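Local coordinates for protein intracellular growth locus, subunit C (PDB 2QWU) that probably serves the Francisella pathogenicity-island secretion system as its IglC component, a protein linked to growth of the bacterium inside host cells, at residues E5-Q10 and I18-D23; F37-T42 and L122-K127; Y131-A136 and C194-D199; K154-S159 and I178-L183. The protein carries 2 engineered substitutions. All blocks are in the same frame, centred on the assembly; numbering follows the deposited sequence.

Contact 1: E5-Q10 and I18-D23; sequences EMITRQ and IHVRTD
Met6 and Ile7, in the irregular N-terminal arm just ahead of helix 9-14, make an apolar, largely side-chain contact with strand 18-21 of the main antiparallel sheet. That strand makes its backbone bonds to strand 71-79, through Ile18 and Val20, whereas the arm lies beside it without joining the sheet: the CA atoms of Met6 and Val20 are 6.3 Å apart. Ile7 is the buried anchor. Its CD1 comes within 3.8 Å of Ile18 CG2 and also reaches Val20 CG2, so one methyl closes over two branches that share a side of the strand. Met6, a selenomethionine, crosses Val20 at about a right angle. Having CG anti to its own backbone N (chi1 -175°) brings that carbon to 3.7 Å from Val20 CG2, and the chain then bends to lay SE near Arg21 N. Met140 closes over both Met6 and Val20, and Ile141 packs on Ile7. Thr8, which follows, N-caps helix 9-14, so the arm leads from the strand contact directly into the helix. Between the two backbones lies a water molecule, within hydrogen-bonding distance of the carbonyl oxygen of His19 and 2.7 Å from Met6 O.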
loop_
_atom_site.group_PDB
_atom_site.type_symbol
_atom_site.label_atom_id
_atom_site.label_comp_id
_atom_site.label_asym_id
_atom_site.label_seq_id
_atom_site.Cartn_x
_atom_site.Cartn_y
_atom_site.Cartn_z
ATOM N N GLU A 5 5.585 6.518 -16.975
ATOM C CA GLU A 5 4.833 5.476 -16.300
ATOM C C GLU A 5 5.625 4.892 -15.111
ATOM O O GLU A 5 6.791 4.478 -15.258
ATOM C CB GLU A 5 4.607 4.360 -17.318
ATOM C CG GLU A 5 5.956 3.712 -17.677
ATOM C CD GLU A 5 6.164 3.375 -19.128
ATOM O OE1 GLU A 5 5.735 2.290 -19.537
ATOM O OE2 GLU A 5 6.782 4.171 -19.871
HETATM N N MSE A 6 4.986 4.806 -13.952
HETATM C CA MSE A 6 5.645 4.217 -12.803
HETATM C C MSE A 6 6.058 2.755 -13.063
HETATM O O MSE A 6 7.152 2.323 -12.682
HETATM C CB MSE A 6 4.731 4.321 -11.594
HETATM C CG MSE A 6 5.334 3.835 -10.265
HETATM SE SE MSE A 6 6.458 5.047 -9.532
HETATM C CE MSE A 6 5.590 6.326 -9.368
ATOM N N ILE A 7 5.199 1.972 -13.690
ATOM C CA ILE A 7 5.567 0.592 -14.008
ATOM C C ILE A 7 5.683 0.442 -15.522
ATOM O O ILE A 7 4.699 0.665 -16.258
ATOM C CB ILE A 7 4.541 -0.363 -13.485
ATOM C CG1 ILE A 7 4.416 -0.178 -11.950
ATOM C CG2 ILE A 7 4.968 -1.801 -13.827
ATOM C CD1 ILE A 7 3.221 -0.931 -11.358
ATOM N N THR A 8 6.875 0.067 -15.999
ATOM C CA THR A 8 7.110 -0.064 -17.444
ATOM C C THR A 8 6.792 -1.470 -17.971
ATOM O O THR A 8 6.941 -2.457 -17.256
ATOM C CB THR A 8 8.634 0.260 -17.811
ATOM O OG1 THR A 8 9.487 -0.739 -17.209
ATOM C CG2 THR A 8 9.028 1.644 -17.285
ATOM N N ARG A 9 6.380 -1.555 -19.237
ATOM C CA ARG A 9 6.087 -2.853 -19.840
ATOM C C ARG A 9 7.321 -3.769 -19.757
ATOM O O ARG A 9 7.194 -4.970 -19.509
ATOM C CB ARG A 9 5.645 -2.668 -21.285
ATOM C CG ARG A 9 5.415 -3.984 -22.017
ATOM C CD ARG A 9 4.477 -4.915 -21.258
ATOM N NE ARG A 9 3.188 -4.283 -20.974
ATOM C CZ ARG A 9 2.188 -4.890 -20.344
ATOM N NH1 ARG A 9 2.332 -6.149 -19.929
ATOM N NH2 ARG A 9 1.049 -4.236 -20.138
ATOM N N GLN A 10 8.510 -3.201 -19.965
ATOM C CA GLN A 10 9.762 -3.964 -19.848
ATOM C C GLN A 10 9.899 -4.630 -18.464
ATOM O O GLN A 10 10.256 -5.801 -18.374
ATOM C CB GLN A 10 10.960 -3.037 -20.088
ATOM C CG GLN A 10 12.326 -3.642 -19.657
ATOM C CD GLN A 10 12.812 -4.764 -20.574
ATOM O OE1 GLN A 10 12.482 -4.801 -21.776
ATOM N NE2 GLN A 10 13.628 -5.668 -20.024
ATOM N N ILE A 18 9.349 -4.549 -9.274
ATOM C CA ILE A 18 8.333 -3.543 -9.562
ATOM C C ILE A 18 8.397 -2.640 -8.353
ATOM O O ILE A 18 8.475 -3.118 -7.180
ATOM C CB ILE A 18 6.918 -4.197 -9.678
ATOM C CG1 ILE A 18 6.871 -5.098 -10.922
ATOM C CG2 ILE A 18 5.839 -3.132 -9.783
ATOM C CD1 ILE A 18 5.535 -5.745 -11.113
ATOM N N HIS A 19 8.386 -1.346 -8.609
ATOM C CA HIS A 19 8.506 -0.391 -7.544
ATOM C C HIS A 19 7.523 0.745 -7.782
ATOM O O HIS A 19 7.420 1.267 -8.893
ATOM C CB HIS A 19 9.947 0.177 -7.510
ATOM C CG HIS A 19 10.212 1.095 -6.355
ATOM N ND1 HIS A 19 10.236 2.461 -6.482
ATOM C CD2 HIS A 19 10.528 0.823 -5.066
ATOM C CE1 HIS A 19 10.572 3.006 -5.321
ATOM N NE2 HIS A 19 10.757 2.039 -4.448
ATOM N N VAL A 20 6.788 1.103 -6.747
ATOM C CA VAL A 20 5.874 2.232 -6.864
ATOM C C VAL A 20 6.154 3.162 -5.705
ATOM O O VAL A 20 6.423 2.737 -4.562
ATOM C CB VAL A 20 4.359 1.834 -6.825
ATOM C CG1 VAL A 20 3.516 3.125 -6.667
ATOM C CG2 VAL A 20 3.949 1.101 -8.127
ATOM N N ARG A 21 6.069 4.447 -5.965
ATOM C CA ARG A 21 6.305 5.401 -4.924
ATOM C C ARG A 21 5.510 6.649 -5.243
ATOM O O ARG A 21 5.497 7.111 -6.410
ATOM C CB ARG A 21 7.779 5.712 -4.890
ATOM C CG ARG A 21 8.178 6.939 -4.113
ATOM C CD ARG A 21 9.389 7.467 -4.814
ATOM N NE ARG A 21 10.377 6.407 -4.906
ATOM C CZ ARG A 21 11.399 6.301 -4.070
ATOM N NH1 ARG A 21 11.543 7.210 -3.107
ATOM N NH2 ARG A 21 12.246 5.283 -4.172
ATOM N N THR A 22 4.855 7.190 -4.230
ATOM C CA THR A 22 4.077 8.397 -4.401
ATOM C C THR A 22 4.548 9.393 -3.349
ATOM O O THR A 22 5.345 9.051 -2.464
ATOM C CB THR A 22 2.540 8.141 -4.138
ATOM O OG1 THR A 22 2.301 8.014 -2.723
ATOM C CG2 THR A 22 2.097 6.847 -4.833
ATOM N N ASP A 23 4.069 10.630 -3.442
ATOM C CA ASP A 23 4.363 11.618 -2.394
ATOM C C ASP A 23 3.647 11.122 -1.093
ATOM O O ASP A 23 2.589 10.500 -1.162
ATOM C CB ASP A 23 3.822 12.973 -2.824
ATOM C CG ASP A 23 4.710 13.640 -3.855
ATOM O OD1 ASP A 23 5.887 13.192 -4.005
ATOM O OD2 ASP A 23 4.245 14.610 -4.513
HETATM O O HOH W 1 8.552 0.619 -11.078
#

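Contact 2: F37-T42 and L122-K127; sequences FIDSLT and LGNSNK
Phe37 and Asn126 form the buried end of a contact in which strand 37-43, interrupted by a short irregular part, runs beside the chain leaving strand 120-122. Leu41 and Leu122 are an antiparallel non-hydrogen-bonded pair and Ile38 and Ser125 make a single bridge, so strand 120-122 adds to strand 37-43 within the main antiparallel sheet. The Asn126 amide is stacked on the Phe37 ring, their planes only 13° apart, with CB over the ring face 3.6 Å above its plane. Two bonds hold the pair: the side-chain OD1 of Asn126 accepts Phe37 N at 2.9 Å, the donor standing well above the carbonyl plane, and the backbone Asn126 N donates to Phe37 O. The other end of the amide, ND2, is bound by Asp56 and the Arg35 carbonyl, which fixes its rotation. Also buried, Leu122 CD2 touches both Leu41 CD1 (3.7 Å) and Ile38 CD1 (3.8 Å), with the two leucines side by side.

Another part of the contact is polar and more open. Here Asp39 grips Asn124 twice: OD1 receives the backbone N from above the carboxylate plane, while OD2 receives ND2 on its syn side at 3.1 Å. Asp39 N also donates to Asn124 O. Past this clasp, Gly123 N reaches Ser40 O at 2.9 Å.

Ile38 and Leu41 also pack on Ala71 of strand 71-79, and Leu41 extends to Leu91 and Val93 of strand 86-96; beyond Leu122 the sheet continues toward strand 147-150.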
loop_
_atom_site.group_PDB
_atom_site.type_symbol
_atom_site.label_atom_id
_atom_site.label_comp_id
_atom_site.label_asym_id
_atom_site.label_seq_id
_atom_site.Cartn_x
_atom_site.Cartn_y
_atom_site.Cartn_z
ATOM N N PHE A 37 -4.440 4.226 -2.284
ATOM C CA PHE A 37 -4.931 4.072 -0.962
ATOM C C PHE A 37 -5.900 2.883 -0.919
ATOM O O PHE A 37 -6.380 2.409 -1.971
ATOM C CB PHE A 37 -5.553 5.387 -0.467
ATOM C CG PHE A 37 -6.712 5.912 -1.341
ATOM C CD1 PHE A 37 -8.004 5.428 -1.155
ATOM C CD2 PHE A 37 -6.486 6.903 -2.308
ATOM C CE1 PHE A 37 -9.103 5.944 -1.935
ATOM C CE2 PHE A 37 -7.562 7.442 -3.088
ATOM C CZ PHE A 37 -8.890 6.935 -2.877
ATOM N N ILE A 38 -6.123 2.384 0.293
ATOM C CA ILE A 38 -6.976 1.209 0.455
ATOM C C ILE A 38 -8.108 1.458 1.444
ATOM O O ILE A 38 -7.942 2.160 2.436
ATOM C CB ILE A 38 -6.133 -0.004 0.888
ATOM C CG1 ILE A 38 -5.274 0.362 2.124
ATOM C CG2 ILE A 38 -5.243 -0.475 -0.286
ATOM C CD1 ILE A 38 -4.458 -0.825 2.695
ATOM N N ASP A 39 -9.266 0.837 1.209
ATOM C CA ASP A 39 -10.433 1.136 2.049
ATOM C C ASP A 39 -10.507 0.383 3.364
ATOM O O ASP A 39 -11.388 0.678 4.209
ATOM C CB ASP A 39 -11.753 1.002 1.230
ATOM C CG ASP A 39 -12.065 -0.416 0.835
ATOM O OD1 ASP A 39 -11.304 -1.328 1.211
ATOM O OD2 ASP A 39 -13.124 -0.638 0.138
ATOM N N SER A 40 -9.571 -0.529 3.575
ATOM C CA SER A 40 -9.478 -1.233 4.841
ATOM C C SER A 40 -8.063 -1.761 5.004
ATOM O O SER A 40 -7.348 -1.922 4.021
ATOM C CB SER A 40 -10.495 -2.367 4.941
ATOM O OG SER A 40 -10.098 -3.465 4.164
ATOM N N LEU A 41 -7.654 -2.006 6.246
ATOM C CA LEU A 41 -6.352 -2.518 6.527
ATOM C C LEU A 41 -6.368 -3.203 7.897
ATOM O O LEU A 41 -6.793 -2.628 8.901
ATOM C CB LEU A 41 -5.292 -1.373 6.562
ATOM C CG LEU A 41 -3.883 -1.781 7.063
ATOM C CD1 LEU A 41 -3.204 -2.722 6.114
ATOM C CD2 LEU A 41 -3.054 -0.495 7.292
ATOM N N THR A 42 -5.913 -4.439 7.912
ATOM C CA THR A 42 -5.762 -5.168 9.152
ATOM C C THR A 42 -4.320 -5.577 9.317
ATOM O O THR A 42 -3.729 -6.109 8.394
ATOM C CB THR A 42 -6.641 -6.405 9.167
ATOM O OG1 THR A 42 -7.970 -5.965 8.935
ATOM C CG2 THR A 42 -6.559 -7.139 10.571
ATOM N N LEU A 122 -4.799 -6.196 3.008
ATOM C CA LEU A 122 -5.169 -4.921 2.409
ATOM C C LEU A 122 -6.581 -5.022 1.846
ATOM O O LEU A 122 -6.952 -6.083 1.315
ATOM C CB LEU A 122 -4.224 -4.589 1.248
ATOM C CG LEU A 122 -2.717 -4.711 1.483
ATOM C CD1 LEU A 122 -1.937 -4.128 0.266
ATOM C CD2 LEU A 122 -2.359 -3.974 2.752
ATOM N N GLY A 123 -7.329 -3.935 1.953
ATOM C CA GLY A 123 -8.682 -3.891 1.427
ATOM C C GLY A 123 -8.647 -3.516 -0.049
ATOM O O GLY A 123 -7.637 -3.718 -0.716
ATOM N N ASN A 124 -9.741 -2.962 -0.566
ATOM C CA ASN A 124 -9.815 -2.580 -1.971
ATOM C C ASN A 124 -8.997 -1.325 -2.221
ATOM O O ASN A 124 -9.157 -0.310 -1.521
ATOM C CB ASN A 124 -11.260 -2.269 -2.356
ATOM C CG ASN A 124 -12.151 -3.481 -2.196
ATOM O OD1 ASN A 124 -11.834 -4.566 -2.744
ATOM N ND2 ASN A 124 -13.240 -3.328 -1.452
ATOM N N SER A 125 -8.136 -1.392 -3.223
ATOM C CA SER A 125 -7.379 -0.193 -3.576
ATOM C C SER A 125 -8.163 0.657 -4.577
ATOM O O SER A 125 -9.100 0.188 -5.253
ATOM C CB SER A 125 -5.984 -0.586 -4.131
ATOM O OG SER A 125 -6.023 -1.521 -5.177
ATOM N N ASN A 126 -7.804 1.927 -4.652
ATOM C CA ASN A 126 -8.467 2.861 -5.582
ATOM C C ASN A 126 -8.175 2.550 -7.043
ATOM O O ASN A 126 -7.131 2.015 -7.405
ATOM C CB ASN A 126 -8.108 4.326 -5.254
ATOM C CG ASN A 126 -6.606 4.628 -5.420
ATOM O OD1 ASN A 126 -5.757 3.925 -4.896
ATOM N ND2 ASN A 126 -6.301 5.695 -6.144
ATOM N N LYS A 127 -9.125 2.887 -7.897
ATOM C CA LYS A 127 -8.969 2.566 -9.318
ATOM C C LYS A 127 -8.260 3.654 -10.106
ATOM O O LYS A 127 -7.702 3.362 -11.144
ATOM C CB LYS A 127 -10.351 2.289 -9.932
ATOM C CG LYS A 127 -11.025 1.049 -9.284
ATOM C CD LYS A 127 -12.419 0.712 -9.854
ATOM C CE LYS A 127 -13.092 -0.431 -9.077
ATOM N NZ LYS A 127 -12.145 -1.534 -8.746
#

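Contact 3: Y131-A136 and C194-D199; sequences YKTDEA and CAASTD
Lys132, Asp134 and Ser197 carry a turn-to-turn contact in which two type I beta turns, Lys132 to Glu135 and Ala196 to Asp199, dock against each other. Each lies in the loop of a small two-stranded antiparallel hairpin, 130-131 with 137-138 and 189-193 with 200-204, so the contact ties together two peripheral hairpins.

Lys132 runs its side chain along the chain at Cys194 and Ala195. CB lies 3.3 Å from Ala195 O, and the bend at chi2 (-67°) then turns the rest of the chain along Cys194, bringing NZ to Cys194 O at 2.7 Å, in the carbonyl plane. The buried ammonium is further satisfied by a salt bridge to Glu130 and a hydrogen bond to the Ile139 carbonyl, a setting that would probably stabilise its charge. Next to it, Thr133 N donates almost straight to Ala195 O over 3.0 Å.

Asp134 and Ser197 lock the two turns together with a two-pronged grip. Ser197 N approaches OD1 from above the carboxylate plane at 2.9 Å, whereas Ser197 OG donates to the syn lone pair of OD2 over a short 2.5 Å. Both side chains have their first torsion near +60°, which places each polar group between its backbone N and carbonyl carbon. The second turn is stiffened from within by Ala196 N, bonded to Asp199 OD2 at 2.8 Å. A water donates to Asp134 OD2 and also hydrogen-bonds Thr198 OG1, each 2.8 Å away.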
loop_
_atom_site.group_PDB
_atom_site.type_symbol
_atom_site.label_atom_id
_atom_site.label_comp_id
_atom_site.label_asym_id
_atom_site.label_seq_id
_atom_site.Cartn_x
_atom_site.Cartn_y
_atom_site.Cartn_z
ATOM N N TYR A 131 -2.415 9.150 -13.740
ATOM C CA TYR A 131 -2.966 9.744 -14.971
ATOM C C TYR A 131 -2.060 9.297 -16.143
ATOM O O TYR A 131 -0.885 9.644 -16.236
ATOM C CB TYR A 131 -3.054 11.281 -14.839
ATOM C CG TYR A 131 -3.831 11.916 -15.967
ATOM C CD1 TYR A 131 -5.170 11.593 -16.151
ATOM C CD2 TYR A 131 -3.244 12.857 -16.804
ATOM C CE1 TYR A 131 -5.941 12.208 -17.154
ATOM C CE2 TYR A 131 -4.000 13.494 -17.831
ATOM C CZ TYR A 131 -5.346 13.151 -17.974
ATOM O OH TYR A 131 -6.147 13.724 -18.939
ATOM N N LYS A 132 -2.631 8.494 -17.016
ATOM C CA LYS A 132 -1.902 7.880 -18.108
ATOM C C LYS A 132 -1.617 8.758 -19.316
ATOM O O LYS A 132 -2.169 9.850 -19.451
ATOM C CB LYS A 132 -2.635 6.594 -18.517
ATOM C CG LYS A 132 -2.958 5.662 -17.351
ATOM C CD LYS A 132 -1.670 5.069 -16.717
ATOM C CE LYS A 132 -2.035 4.049 -15.638
ATOM N NZ LYS A 132 -0.844 3.205 -15.309
ATOM N N THR A 133 -0.728 8.255 -20.192
ATOM C CA THR A 133 -0.319 9.055 -21.347
ATOM C C THR A 133 -1.422 9.292 -22.343
ATOM O O THR A 133 -1.300 10.185 -23.177
ATOM C CB THR A 133 0.933 8.442 -22.057
ATOM O OG1 THR A 133 0.688 7.080 -22.441
ATOM C CG2 THR A 133 2.171 8.499 -21.051
ATOM N N ASP A 134 -2.470 8.467 -22.290
ATOM C CA ASP A 134 -3.586 8.656 -23.184
ATOM C C ASP A 134 -4.741 9.476 -22.575
ATOM O O ASP A 134 -5.898 9.409 -23.028
ATOM C CB ASP A 134 -4.056 7.295 -23.744
ATOM C CG ASP A 134 -4.560 6.330 -22.661
ATOM O OD1 ASP A 134 -4.242 6.518 -21.456
ATOM O OD2 ASP A 134 -5.255 5.354 -23.042
ATOM N N GLU A 135 -4.408 10.245 -21.539
ATOM C CA GLU A 135 -5.324 11.173 -20.877
ATOM C C GLU A 135 -6.551 10.565 -20.220
ATOM O O GLU A 135 -7.688 11.045 -20.362
ATOM C CB GLU A 135 -5.748 12.274 -21.871
ATOM C CG GLU A 135 -4.544 12.942 -22.521
ATOM C CD GLU A 135 -4.877 14.266 -23.186
ATOM O OE1 GLU A 135 -5.918 14.346 -23.892
ATOM O OE2 GLU A 135 -4.072 15.221 -23.007
ATOM N N ALA A 136 -6.299 9.515 -19.467
ATOM C CA ALA A 136 -7.336 8.820 -18.718
ATOM C C ALA A 136 -6.579 8.269 -17.505
ATOM O O ALA A 136 -5.380 7.998 -17.590
ATOM C CB ALA A 136 -7.894 7.673 -19.537
ATOM N N CYS A 194 0.560 -0.041 -17.254
ATOM C CA CYS A 194 1.773 0.698 -17.567
ATOM C C CYS A 194 1.544 2.102 -18.093
ATOM O O CYS A 194 0.725 2.813 -17.496
ATOM C CB CYS A 194 2.649 -0.167 -18.490
ATOM S SG CYS A 194 2.998 -1.809 -17.704
ATOM N N ALA A 195 2.219 2.499 -19.187
ATOM C CA ALA A 195 2.157 3.882 -19.664
ATOM C C ALA A 195 0.778 4.471 -19.946
ATOM O O ALA A 195 0.409 5.535 -19.419
ATOM C CB ALA A 195 3.066 4.031 -20.949
ATOM N N ALA A 196 0.065 3.785 -20.811
ATOM C CA ALA A 196 -1.244 4.218 -21.227
ATOM C C ALA A 196 -2.312 3.380 -20.520
ATOM O O ALA A 196 -1.991 2.317 -19.957
ATOM C CB ALA A 196 -1.311 4.091 -22.747
ATOM N N SER A 197 -3.554 3.869 -20.507
ATOM C CA SER A 197 -4.660 3.166 -19.859
ATOM C C SER A 197 -4.982 1.836 -20.526
ATOM O O SER A 197 -5.596 0.979 -19.912
ATOM C CB SER A 197 -5.941 4.026 -19.819
ATOM O OG SER A 197 -6.460 4.174 -21.134
ATOM N N THR A 198 -4.548 1.664 -21.778
ATOM C CA THR A 198 -4.781 0.416 -22.504
ATOM C C THR A 198 -3.547 -0.533 -22.330
ATOM O O THR A 198 -3.431 -1.558 -23.013
ATOM C CB THR A 198 -4.947 0.746 -24.004
ATOM O OG1 THR A 198 -3.785 1.459 -24.448
ATOM C CG2 THR A 198 -6.190 1.650 -24.235
ATOM N N ASP A 199 -2.623 -0.205 -21.417
ATOM C CA ASP A 199 -1.417 -1.038 -21.228
ATOM C C ASP A 199 -1.548 -1.951 -20.000
ATOM O O ASP A 199 -0.607 -2.076 -19.171
ATOM C CB ASP A 199 -0.168 -0.162 -21.054
ATOM C CG ASP A 199 0.339 0.422 -22.363
ATOM O OD1 ASP A 199 0.219 -0.264 -23.406
ATOM O OD2 ASP A 199 0.887 1.548 -22.333
HETATM O O HOH W 2 -4.149 4.105 -25.346
#

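Contact 4: K154-S159 and I178-L183; sequences KAFSIS and ISIDGL
Phe156 and Ile158 lean over Ile178, Ile180 and Leu183 on the inner side of a beta hairpin whose strand pieces 157-159 and 178-181 run antiparallel at 175°. With CG anti to the backbone N (chi1 -176°), the ring of Phe156 reaches toward the neighbouring strand, its CE1 lying 3.4 Å from Ile180 CG2 and the two side chains crossing obliquely. Leu183 runs alongside the same ring, its CD2 approaching the edge in the ring plane, 3.8 Å from CE1. Further along, Ile158 lies side by side with both isoleucines of the partner strand, all pointing the same way: its CD1 is nearest Ile178 CG2 at 4.1 Å, and its CG1 faces Ile180 CG1, looser contacts than the one made by the ring.

Beneath these side chains the backbones pair regularly. Ser157 with Asp181 and Ser159 with Ser179 are hydrogen-bonded pairs, and Ile158 with Ile180 is the non-hydrogen-bonded pair between them; Ser179 N donates to Ser159 O at 2.9 Å. The serines and Asp181 project from the opposite, more polar face, where Ser159 OG sits 3.5 Å from Ser179 CB and a water lies 3.0 Å from both Ser159 OG and Ser179 OG. At Gly182, which has positive phi, the strand turns a corner.

Phe156 is covered by Val107 and Leu111 of helix 97-114 and touches Pro150 of strand 147-150, while strand 86-96 pairs with the far edge of 178-183.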
loop_
_atom_site.group_PDB
_atom_site.type_symbol
_atom_site.label_atom_id
_atom_site.label_comp_id
_atom_site.label_asym_id
_atom_site.label_seq_id
_atom_site.Cartn_x
_atom_site.Cartn_y
_atom_site.Cartn_z
ATOM N N LYS A 154 13.485 -13.229 11.356
ATOM C CA LYS A 154 14.760 -12.563 11.117
ATOM C C LYS A 154 14.785 -11.595 9.938
ATOM O O LYS A 154 15.473 -10.561 9.984
ATOM C CB LYS A 154 15.863 -13.611 10.976
ATOM C CG LYS A 154 16.634 -13.779 12.262
ATOM C CD LYS A 154 17.145 -15.196 12.406
ATOM C CE LYS A 154 17.909 -15.389 13.720
ATOM N NZ LYS A 154 18.415 -16.787 13.789
ATOM N N ALA A 155 14.034 -11.913 8.889
ATOM C CA ALA A 155 14.003 -11.064 7.690
ATOM C C ALA A 155 13.087 -9.825 7.865
ATOM O O ALA A 155 13.253 -8.801 7.198
ATOM C CB ALA A 155 13.496 -11.897 6.487
ATOM N N PHE A 156 12.142 -9.936 8.781
ATOM C CA PHE A 156 11.143 -8.902 9.027
ATOM C C PHE A 156 11.591 -7.677 9.794
ATOM O O PHE A 156 12.423 -7.757 10.724
ATOM C CB PHE A 156 9.966 -9.555 9.750
ATOM C CG PHE A 156 8.838 -8.638 9.991
ATOM C CD1 PHE A 156 7.848 -8.486 9.026
ATOM C CD2 PHE A 156 8.712 -7.979 11.222
ATOM C CE1 PHE A 156 6.742 -7.700 9.297
ATOM C CE2 PHE A 156 7.594 -7.178 11.493
ATOM C CZ PHE A 156 6.619 -7.048 10.535
ATOM N N SER A 157 11.083 -6.520 9.377
ATOM C CA SER A 157 11.394 -5.266 10.049
ATOM C C SER A 157 10.169 -4.353 9.984
ATOM O O SER A 157 9.472 -4.359 8.987
ATOM C CB SER A 157 12.582 -4.594 9.364
ATOM O OG SER A 157 12.941 -3.419 10.044
ATOM N N ILE A 158 9.879 -3.602 11.044
ATOM C CA ILE A 158 8.756 -2.694 10.993
ATOM C C ILE A 158 9.061 -1.461 11.784
ATOM O O ILE A 158 9.748 -1.505 12.817
ATOM C CB ILE A 158 7.409 -3.336 11.523
ATOM C CG1 ILE A 158 6.229 -2.344 11.335
ATOM C CG2 ILE A 158 7.517 -3.638 13.026
ATOM C CD1 ILE A 158 4.810 -2.969 11.625
ATOM N N SER A 159 8.649 -0.318 11.270
ATOM C CA SER A 159 8.827 0.890 12.060
ATOM C C SER A 159 7.565 1.706 11.873
ATOM O O SER A 159 6.952 1.644 10.799
ATOM C CB SER A 159 10.017 1.698 11.605
ATOM O OG SER A 159 9.852 2.147 10.270
ATOM N N ILE A 178 4.116 3.755 8.341
ATOM C CA ILE A 178 4.442 2.378 8.739
ATOM C C ILE A 178 5.262 1.774 7.625
ATOM O O ILE A 178 4.784 1.617 6.490
ATOM C CB ILE A 178 3.133 1.513 8.940
ATOM C CG1 ILE A 178 2.244 2.180 9.982
ATOM C CG2 ILE A 178 3.466 0.108 9.244
ATOM C CD1 ILE A 178 0.871 1.407 10.101
ATOM N N SER A 179 6.519 1.464 7.936
ATOM C CA SER A 179 7.449 0.880 6.938
ATOM C C SER A 179 7.696 -0.540 7.308
ATOM O O SER A 179 8.170 -0.802 8.394
ATOM C CB SER A 179 8.818 1.614 6.917
ATOM O OG SER A 179 8.636 3.001 6.677
ATOM N N ILE A 180 7.391 -1.456 6.395
ATOM C CA ILE A 180 7.520 -2.882 6.688
ATOM C C ILE A 180 8.392 -3.524 5.633
ATOM O O ILE A 180 8.226 -3.263 4.433
ATOM C CB ILE A 180 6.138 -3.592 6.648
ATOM C CG1 ILE A 180 5.104 -2.708 7.351
ATOM C CG2 ILE A 180 6.263 -4.979 7.325
ATOM C CD1 ILE A 180 3.668 -3.232 7.185
ATOM N N ASP A 181 9.338 -4.368 6.068
ATOM C CA ASP A 181 10.239 -5.034 5.116
ATOM C C ASP A 181 10.231 -6.528 5.447
ATOM O O ASP A 181 9.800 -6.924 6.515
ATOM C CB ASP A 181 11.698 -4.523 5.273
ATOM C CG ASP A 181 11.860 -3.029 4.966
ATOM O OD1 ASP A 181 11.764 -2.604 3.771
ATOM O OD2 ASP A 181 12.095 -2.265 5.941
ATOM N N GLY A 182 10.679 -7.338 4.496
ATOM C CA GLY A 182 10.767 -8.786 4.668
ATOM C C GLY A 182 9.443 -9.536 4.645
ATOM O O GLY A 182 9.231 -10.483 5.424
ATOM N N LEU A 183 8.536 -9.103 3.781
ATOM C CA LEU A 183 7.229 -9.721 3.670
ATOM C C LEU A 183 7.186 -10.552 2.395
ATOM O O LEU A 183 8.026 -10.424 1.547
ATOM C CB LEU A 183 6.150 -8.619 3.544
ATOM C CG LEU A 183 5.895 -7.718 4.753
ATOM C CD1 LEU A 183 4.939 -6.541 4.368
ATOM C CD2 LEU A 183 5.275 -8.580 5.862
HETATM O O HOH W 3 8.260 4.434 9.249
#

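How the contacts relate
Contact 2 is the most central and most buried of the four, joining apolar packing to backbone bridges and polar clasps. Contacts 1, 2 and 4 all reach the same large antiparallel sheet, yet 1 and 4 differ in chemistry: 154-159 and 178-183 are true sheet neighbours with regular backbone bonds, whereas 5-10 merely rests its side chains on strand 18-21. Contact 3 lies farthest out, about 21 Å from the chain centre to its own centre, and is dominated by hydrogen bonds between turns. It touches contact 1, where Ile7 O meets Cys194 CB at 3.1 Å, and its first segment follows closely on 122-127. Contact 4 lies on the opposite side of the chain's centre from contact 3.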